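Local coordinates for V-type ATP synthase alpha chain (Nanoarchaeum equitans Kin4-M, PDB 5BN3), which is the A subunit of a V-type rotary ATP synthase complex and binds ADP in a P-loop nucleotide-binding domain, at residues Tyr44-Asn52 against Met289-Ser297; Pro199-Leu207 against Leu232-Asp241. All blocks are in the same frame, centred on the assembly; numbering follows the deposited sequence.

Interaction 1: Tyr44-Asn52 against Met289-Ser297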
# COMPACT_ATOMS: atom_id res chain seq x y z
N TYR A 44 -2.82 -3.76 35.41
CA TYR A 44 -2.19 -4.27 34.20
C TYR A 44 -0.68 -4.28 34.41
O TYR A 44 -0.06 -3.25 34.65
CB TYR A 44 -2.59 -3.43 32.98
CG TYR A 44 -4.07 -3.56 32.67
CD1 TYR A 44 -5.01 -2.81 33.35
CD2 TYR A 44 -4.52 -4.44 31.70
CE1 TYR A 44 -6.36 -2.92 33.08
CE2 TYR A 44 -5.87 -4.57 31.41
CZ TYR A 44 -6.78 -3.81 32.10
OH TYR A 44 -8.13 -3.93 31.82
N ILE A 45 -0.10 -5.48 34.32
CA ILE A 45 1.28 -5.69 34.70
C ILE A 45 2.10 -6.25 33.54
O ILE A 45 1.73 -7.27 32.95
CB ILE A 45 1.36 -6.70 35.87
CG1 ILE A 45 0.61 -6.14 37.09
CG2 ILE A 45 2.80 -7.01 36.23
CD1 ILE A 45 0.10 -7.21 38.03
N GLN A 46 3.20 -5.59 33.20
CA GLN A 46 4.13 -6.17 32.25
C GLN A 46 5.21 -6.96 32.99
O GLN A 46 5.86 -6.45 33.91
CB GLN A 46 4.72 -5.13 31.28
CG GLN A 46 5.67 -4.10 31.88
CD GLN A 46 6.12 -3.08 30.84
OE1 GLN A 46 5.34 -2.68 29.98
NE2 GLN A 46 7.37 -2.66 30.92
N VAL A 47 5.35 -8.23 32.61
CA VAL A 47 6.23 -9.16 33.30
C VAL A 47 7.57 -9.25 32.58
O VAL A 47 7.61 -9.43 31.36
CB VAL A 47 5.58 -10.55 33.40
CG1 VAL A 47 6.46 -11.50 34.19
CG2 VAL A 47 4.22 -10.43 34.07
N TYR A 48 8.66 -9.14 33.34
CA TYR A 48 10.00 -9.14 32.77
C TYR A 48 10.60 -10.54 32.73
O TYR A 48 11.82 -10.71 32.74
CB TYR A 48 10.90 -8.18 33.53
CG TYR A 48 10.42 -6.75 33.46
CD1 TYR A 48 10.68 -5.97 32.34
CD2 TYR A 48 9.70 -6.19 34.49
CE1 TYR A 48 10.24 -4.67 32.26
CE2 TYR A 48 9.25 -4.89 34.42
CZ TYR A 48 9.52 -4.13 33.30
OH TYR A 48 9.08 -2.84 33.22
N GLU A 49 9.73 -11.54 32.70
CA GLU A 49 10.15 -12.93 32.58
C GLU A 49 9.10 -13.69 31.78
O GLU A 49 8.01 -13.17 31.53
CB GLU A 49 10.35 -13.56 33.97
CG GLU A 49 11.81 -13.79 34.33
CD GLU A 49 12.17 -13.28 35.71
OE1 GLU A 49 11.31 -12.66 36.37
OE2 GLU A 49 13.32 -13.50 36.14
N ASP A 50 9.43 -14.92 31.37
CA ASP A 50 8.49 -15.72 30.60
C ASP A 50 7.27 -16.08 31.43
O ASP A 50 7.39 -16.44 32.61
CB ASP A 50 9.16 -16.98 30.06
CG ASP A 50 8.25 -17.77 29.14
OD1 ASP A 50 7.36 -17.17 28.50
OD2 ASP A 50 8.43 -19.01 29.05
N THR A 51 6.09 -15.98 30.82
CA THR A 51 4.84 -16.18 31.54
C THR A 51 4.16 -17.50 31.20
O THR A 51 3.06 -17.78 31.68
CB THR A 51 3.85 -15.03 31.27
OG1 THR A 51 3.58 -14.94 29.86
CG2 THR A 51 4.42 -13.71 31.76
N ASN A 52 4.81 -18.32 30.38
CA ASN A 52 4.28 -19.64 30.07
C ASN A 52 4.24 -20.50 31.34
O ASN A 52 5.21 -20.54 32.10
CB ASN A 52 5.12 -20.34 29.00
CG ASN A 52 4.38 -21.49 28.33
OD1 ASN A 52 3.18 -21.40 28.05
ND2 ASN A 52 5.09 -22.58 28.09
N MET A 289 15.51 -13.29 25.06
CA MET A 289 15.27 -13.01 26.48
C MET A 289 13.93 -12.27 26.56
O MET A 289 13.42 -11.85 25.53
CB MET A 289 16.46 -12.22 27.07
CG MET A 289 17.64 -13.12 27.46
SD MET A 289 19.22 -12.29 27.73
CE MET A 289 18.97 -11.59 29.36
N PRO A 290 13.34 -12.14 27.77
CA PRO A 290 11.99 -11.57 27.85
C PRO A 290 11.84 -10.21 27.15
O PRO A 290 12.67 -9.32 27.34
CB PRO A 290 11.76 -11.41 29.36
CG PRO A 290 12.60 -12.48 29.96
CD PRO A 290 13.83 -12.55 29.10
N ILE A 291 10.79 -10.07 26.34
CA ILE A 291 10.62 -8.90 25.48
C ILE A 291 10.48 -7.59 26.25
O ILE A 291 11.04 -6.57 25.85
CB ILE A 291 9.44 -9.10 24.47
CG1 ILE A 291 9.46 -8.02 23.38
CG2 ILE A 291 8.08 -9.14 25.18
CD1 ILE A 291 8.51 -8.29 22.24
N ALA A 292 9.77 -7.62 27.38
CA ALA A 292 9.55 -6.41 28.17
C ALA A 292 10.83 -5.89 28.81
O ALA A 292 10.94 -4.71 29.14
CB ALA A 292 8.49 -6.66 29.22
N ALA A 293 11.80 -6.78 28.99
CA ALA A 293 13.07 -6.39 29.59
C ALA A 293 13.93 -5.56 28.63
O ALA A 293 14.94 -4.99 29.04
CB ALA A 293 13.83 -7.62 30.05
N ARG A 294 13.53 -5.51 27.36
CA ARG A 294 14.19 -4.63 26.39
C ARG A 294 13.98 -3.17 26.77
O ARG A 294 14.89 -2.36 26.67
CB ARG A 294 13.64 -4.86 24.98
CG ARG A 294 13.96 -6.21 24.39
CD ARG A 294 13.42 -6.31 22.97
NE ARG A 294 13.43 -7.69 22.49
CZ ARG A 294 12.86 -8.09 21.36
NH1 ARG A 294 12.23 -7.21 20.59
NH2 ARG A 294 12.92 -9.36 21.00
N GLU A 295 12.76 -2.84 27.18
CA GLU A 295 12.46 -1.49 27.62
C GLU A 295 13.27 -1.17 28.87
O GLU A 295 13.84 -0.09 28.99
CB GLU A 295 10.96 -1.32 27.91
CG GLU A 295 10.63 0.03 28.54
CD GLU A 295 9.16 0.39 28.44
OE1 GLU A 295 8.34 -0.21 29.18
OE2 GLU A 295 8.83 1.28 27.64
N ALA A 296 13.34 -2.13 29.78
CA ALA A 296 14.10 -1.95 31.01
C ALA A 296 15.57 -1.69 30.72
O ALA A 296 16.18 -0.81 31.33
CB ALA A 296 13.95 -3.17 31.90
N SER A 297 16.14 -2.43 29.77
CA SER A 297 17.55 -2.29 29.43
C SER A 297 17.90 -0.89 28.91
O SER A 297 19.00 -0.39 29.15
CB SER A 297 17.96 -3.35 28.40
OG SER A 297 17.39 -3.06 27.13
O HOH W 1 8.58 -9.88 28.79
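Tyr48 lays one edge of its ring against Ala292 and Ala293, at the turn that leads into helix 293-309, while Ala296, further into the helix, comes to the ring obliquely. With CG anti to its own carbonyl carbon (chi1 -62°), the bond out of CB brings the CD1-CE1 side of the ring to Ala292. Tyr48 CD1 lies 3.9 Å from Ala292 CB and 3.6 Å from Ala293 N, which sits near the ring plane. Tyr48 CE1 comes next: Ala292 O sits at the same edge, 3.2 Å from it, and the methyl of Ala296 also reaches this atom. At the tip, Tyr48 OH accepts a bond from Gln46 NE2 (2.9 Å) and is also bonded to Glu34. Gln46 NE2 gives Glu295 OE1 a nearly straight bond as well (3.2 Å, 167° at the hydrogen), with amide and carboxylate nearly coplanar. Two acceptors thus fix the rotation of the Gln46 amide, Glu295 OE1 near its plane and Tyr48 OH tilted from it, and Glu295 OE1 is shared with Arg185 in a salt bridge. Further along, Pro290 CG presses on the backbone, 3.4 Å from Tyr48 O, and one water links Val47 O to Ala292 N. The type I turn Pro290-Ala293 is therefore packed against the residues that follow strand 42-47, an interface between the N-terminal beta barrel and the nucleotide-binding domain of the ATP synthase alpha/beta family.

Interaction 2: Pro199-Leu207 against Leu232-Asp241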
# COMPACT_ATOMS: atom_id res chain seq x y z
N PRO A 199 34.17 18.24 19.94
CA PRO A 199 33.68 17.14 19.10
C PRO A 199 33.75 15.80 19.81
O PRO A 199 34.61 15.60 20.67
CB PRO A 199 34.63 17.16 17.90
CG PRO A 199 35.88 17.79 18.43
CD PRO A 199 35.43 18.81 19.43
N PHE A 200 32.85 14.89 19.45
CA PHE A 200 32.90 13.51 19.92
C PHE A 200 33.79 12.72 18.97
O PHE A 200 33.38 12.37 17.86
CB PHE A 200 31.49 12.93 19.96
CG PHE A 200 31.43 11.49 20.39
CD1 PHE A 200 31.82 11.12 21.67
CD2 PHE A 200 30.96 10.51 19.53
CE1 PHE A 200 31.76 9.79 22.08
CE2 PHE A 200 30.89 9.18 19.93
CZ PHE A 200 31.29 8.82 21.20
N ILE A 201 35.03 12.46 19.39
CA ILE A 201 35.99 11.75 18.55
C ILE A 201 35.83 10.23 18.70
O ILE A 201 36.05 9.69 19.78
CB ILE A 201 37.44 12.15 18.87
CG1 ILE A 201 37.60 13.68 18.79
CG2 ILE A 201 38.41 11.46 17.92
CD1 ILE A 201 37.32 14.26 17.41
N THR A 202 35.47 9.57 17.61
CA THR A 202 35.14 8.14 17.63
C THR A 202 36.33 7.25 17.31
O THR A 202 36.40 6.11 17.77
CB THR A 202 34.00 7.82 16.65
OG1 THR A 202 34.43 8.07 15.30
CG2 THR A 202 32.78 8.67 16.95
N GLY A 203 37.25 7.75 16.49
CA GLY A 203 38.34 6.93 16.00
C GLY A 203 38.00 6.36 14.64
O GLY A 203 38.82 5.68 14.01
N THR A 204 36.78 6.64 14.18
CA THR A 204 36.35 6.28 12.83
C THR A 204 36.31 7.55 11.98
O THR A 204 35.61 8.51 12.32
CB THR A 204 34.97 5.61 12.85
OG1 THR A 204 35.04 4.38 13.58
CG2 THR A 204 34.50 5.31 11.43
N ARG A 205 37.05 7.55 10.88
CA ARG A 205 37.26 8.75 10.06
C ARG A 205 35.99 9.43 9.56
O ARG A 205 35.83 10.64 9.71
CB ARG A 205 38.19 8.43 8.88
CG ARG A 205 39.63 8.10 9.29
CD ARG A 205 40.54 7.89 8.09
NE ARG A 205 40.29 6.61 7.42
CZ ARG A 205 40.88 5.47 7.77
NH1 ARG A 205 41.75 5.45 8.77
NH2 ARG A 205 40.60 4.36 7.11
N VAL A 206 35.09 8.65 8.96
CA VAL A 206 33.86 9.22 8.40
C VAL A 206 33.01 9.88 9.49
O VAL A 206 32.35 10.90 9.26
CB VAL A 206 33.05 8.17 7.60
CG1 VAL A 206 32.62 7.00 8.49
CG2 VAL A 206 31.84 8.81 6.93
N LEU A 207 33.05 9.32 10.70
CA LEU A 207 32.28 9.87 11.81
C LEU A 207 32.98 11.04 12.50
O LEU A 207 32.33 11.83 13.19
CB LEU A 207 31.96 8.78 12.84
CG LEU A 207 31.16 7.58 12.35
CD1 LEU A 207 30.67 6.75 13.54
CD2 LEU A 207 29.98 8.03 11.51
N LEU A 232 29.81 -1.01 13.65
CA LEU A 232 30.05 0.43 13.78
C LEU A 232 29.92 0.88 15.23
O LEU A 232 30.75 1.63 15.72
CB LEU A 232 29.09 1.23 12.90
CG LEU A 232 29.34 2.74 12.91
CD1 LEU A 232 30.74 3.03 12.42
CD2 LEU A 232 28.32 3.49 12.07
N ASN A 233 28.88 0.41 15.91
CA ASN A 233 28.69 0.75 17.32
C ASN A 233 29.78 0.17 18.21
O ASN A 233 30.22 0.81 19.17
CB ASN A 233 27.31 0.32 17.80
CG ASN A 233 26.26 1.40 17.61
OD1 ASN A 233 26.06 2.26 18.47
ND2 ASN A 233 25.57 1.37 16.47
N GLN A 234 30.22 -1.05 17.90
CA GLN A 234 31.31 -1.69 18.64
C GLN A 234 32.63 -0.96 18.43
O GLN A 234 33.44 -0.86 19.35
CB GLN A 234 31.44 -3.17 18.25
CG GLN A 234 30.35 -4.07 18.82
CD GLN A 234 30.48 -5.51 18.37
OE1 GLN A 234 31.24 -5.83 17.45
NE2 GLN A 234 29.73 -6.40 19.02
N GLN A 235 32.85 -0.47 17.21
CA GLN A 235 34.04 0.33 16.91
C GLN A 235 34.05 1.61 17.72
O GLN A 235 35.09 2.02 18.24
CB GLN A 235 34.10 0.67 15.42
CG GLN A 235 34.53 -0.49 14.54
CD GLN A 235 35.90 -1.03 14.93
OE1 GLN A 235 36.00 -2.08 15.56
NE2 GLN A 235 36.95 -0.32 14.54
N ILE A 236 32.89 2.25 17.82
CA ILE A 236 32.75 3.43 18.66
C ILE A 236 33.01 3.06 20.12
O ILE A 236 33.76 3.74 20.81
CB ILE A 236 31.36 4.08 18.50
CG1 ILE A 236 31.16 4.57 17.07
CG2 ILE A 236 31.19 5.23 19.48
CD1 ILE A 236 29.77 5.10 16.78
N ALA A 237 32.39 1.98 20.58
CA ALA A 237 32.59 1.51 21.95
C ALA A 237 34.07 1.22 22.25
O ALA A 237 34.53 1.39 23.38
CB ALA A 237 31.74 0.29 22.22
N LYS A 238 34.80 0.77 21.23
CA LYS A 238 36.23 0.47 21.36
C LYS A 238 37.10 1.71 21.50
O LYS A 238 37.85 1.85 22.47
CB LYS A 238 36.73 -0.31 20.14
CG LYS A 238 36.51 -1.81 20.16
CD LYS A 238 37.23 -2.45 18.98
CE LYS A 238 36.60 -3.77 18.58
NZ LYS A 238 37.20 -4.29 17.32
N TRP A 239 37.01 2.60 20.52
CA TRP A 239 38.00 3.67 20.37
C TRP A 239 37.53 5.08 20.72
O TRP A 239 38.31 6.03 20.60
CB TRP A 239 38.56 3.68 18.95
CG TRP A 239 39.03 2.34 18.44
CD1 TRP A 239 38.68 1.74 17.26
CD2 TRP A 239 39.95 1.44 19.09
NE1 TRP A 239 39.32 0.53 17.14
CE2 TRP A 239 40.10 0.32 18.25
CE3 TRP A 239 40.65 1.48 20.30
CZ2 TRP A 239 40.93 -0.75 18.58
CZ3 TRP A 239 41.47 0.41 20.62
CH2 TRP A 239 41.60 -0.69 19.77
N ALA A 240 36.28 5.24 21.12
CA ALA A 240 35.76 6.58 21.41
C ALA A 240 36.53 7.28 22.51
O ALA A 240 36.93 6.67 23.51
CB ALA A 240 34.29 6.53 21.76
N ASP A 241 36.76 8.58 22.32
CA ASP A 241 37.38 9.41 23.33
C ASP A 241 36.33 9.65 24.42
O ASP A 241 35.49 10.55 24.31
CB ASP A 241 37.83 10.73 22.71
CG ASP A 241 38.77 11.52 23.60
OD1 ASP A 241 39.24 10.97 24.62
OD2 ASP A 241 39.04 12.69 23.27
O HOH W 2 35.82 13.26 22.06
O HOH W 3 38.91 8.21 19.59
O HOH W 4 35.80 4.02 16.29
O HOH W 5 36.91 1.88 12.97
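Leu207 and Leu232 point at each other tip to tip, their CD1 methyls 3.9 Å apart, and Ile236 lies across Leu207 at about a right angle with its CD1 3.7 Å from Leu207 CD1. Phe200 adds a second layer nearer the C-terminal end of helix 229-239. Its first torsion, 178°, sets CG opposite the backbone N and carries the ring to the helix, where Ile236 CG2 meets the ring edge 4.0 Å from Phe200 CZ. Ile236 thus spreads two branches, CD1 for the leucine and CG2 for the phenylalanine. Ala240 CB approaches Phe200 CZ obliquely at 3.8 Å. The helix that receives these side chains follows the P-loop, and its first residues, Lys229 and Thr230, line the ADP pocket.

Beyond this apolar strip the backbones take over. Asp241 N gives Ile201 O a nearly linear bond (2.9 Å, 177° at the hydrogen), and Ala240 CA adds a CA-H...O contact to the same oxygen. Thr202 forms an ST turn, its OG1 accepting from Thr204 N and also bonded to Asp208. Its carbonyl faces the last turn of the helix, with Thr202 O 3.4 Å from Trp239 O, two acceptors that cannot bond each other. A water donates to Thr202 O and, weakly, to Gln235 O while also bonding Thr204 OG1. The chemistry implies a seam in two parts, an apolar side and a hydrated side where water supplies a hydrogen to a carbonyl set among the carbonyls of a helix C-terminus.

Interaction 2 is nested within the loop of chain that interaction 1 closes, yet the two do not touch: their centres are 32 Å apart and their nearest atoms about 13 Å. The mixed sheet of the nucleotide-binding domain relates them, since Ala237 packs on strand 244-250 and Ala293 on its parallel neighbour, strand 280-285. Interaction 2 lies beside the nucleotide. Its helix, 229-239, begins with Lys229 and Thr230 of the ADP pocket, the Gln235 side chain is about 5 Å from ADP, and Gln491, another pocket residue, hydrogen-bonds the backbone of Gly203 and Arg205. Interaction 1 contributes no residue to that pocket: the P-loop follows strand 218-222, four places across the sheet from strand 280-285.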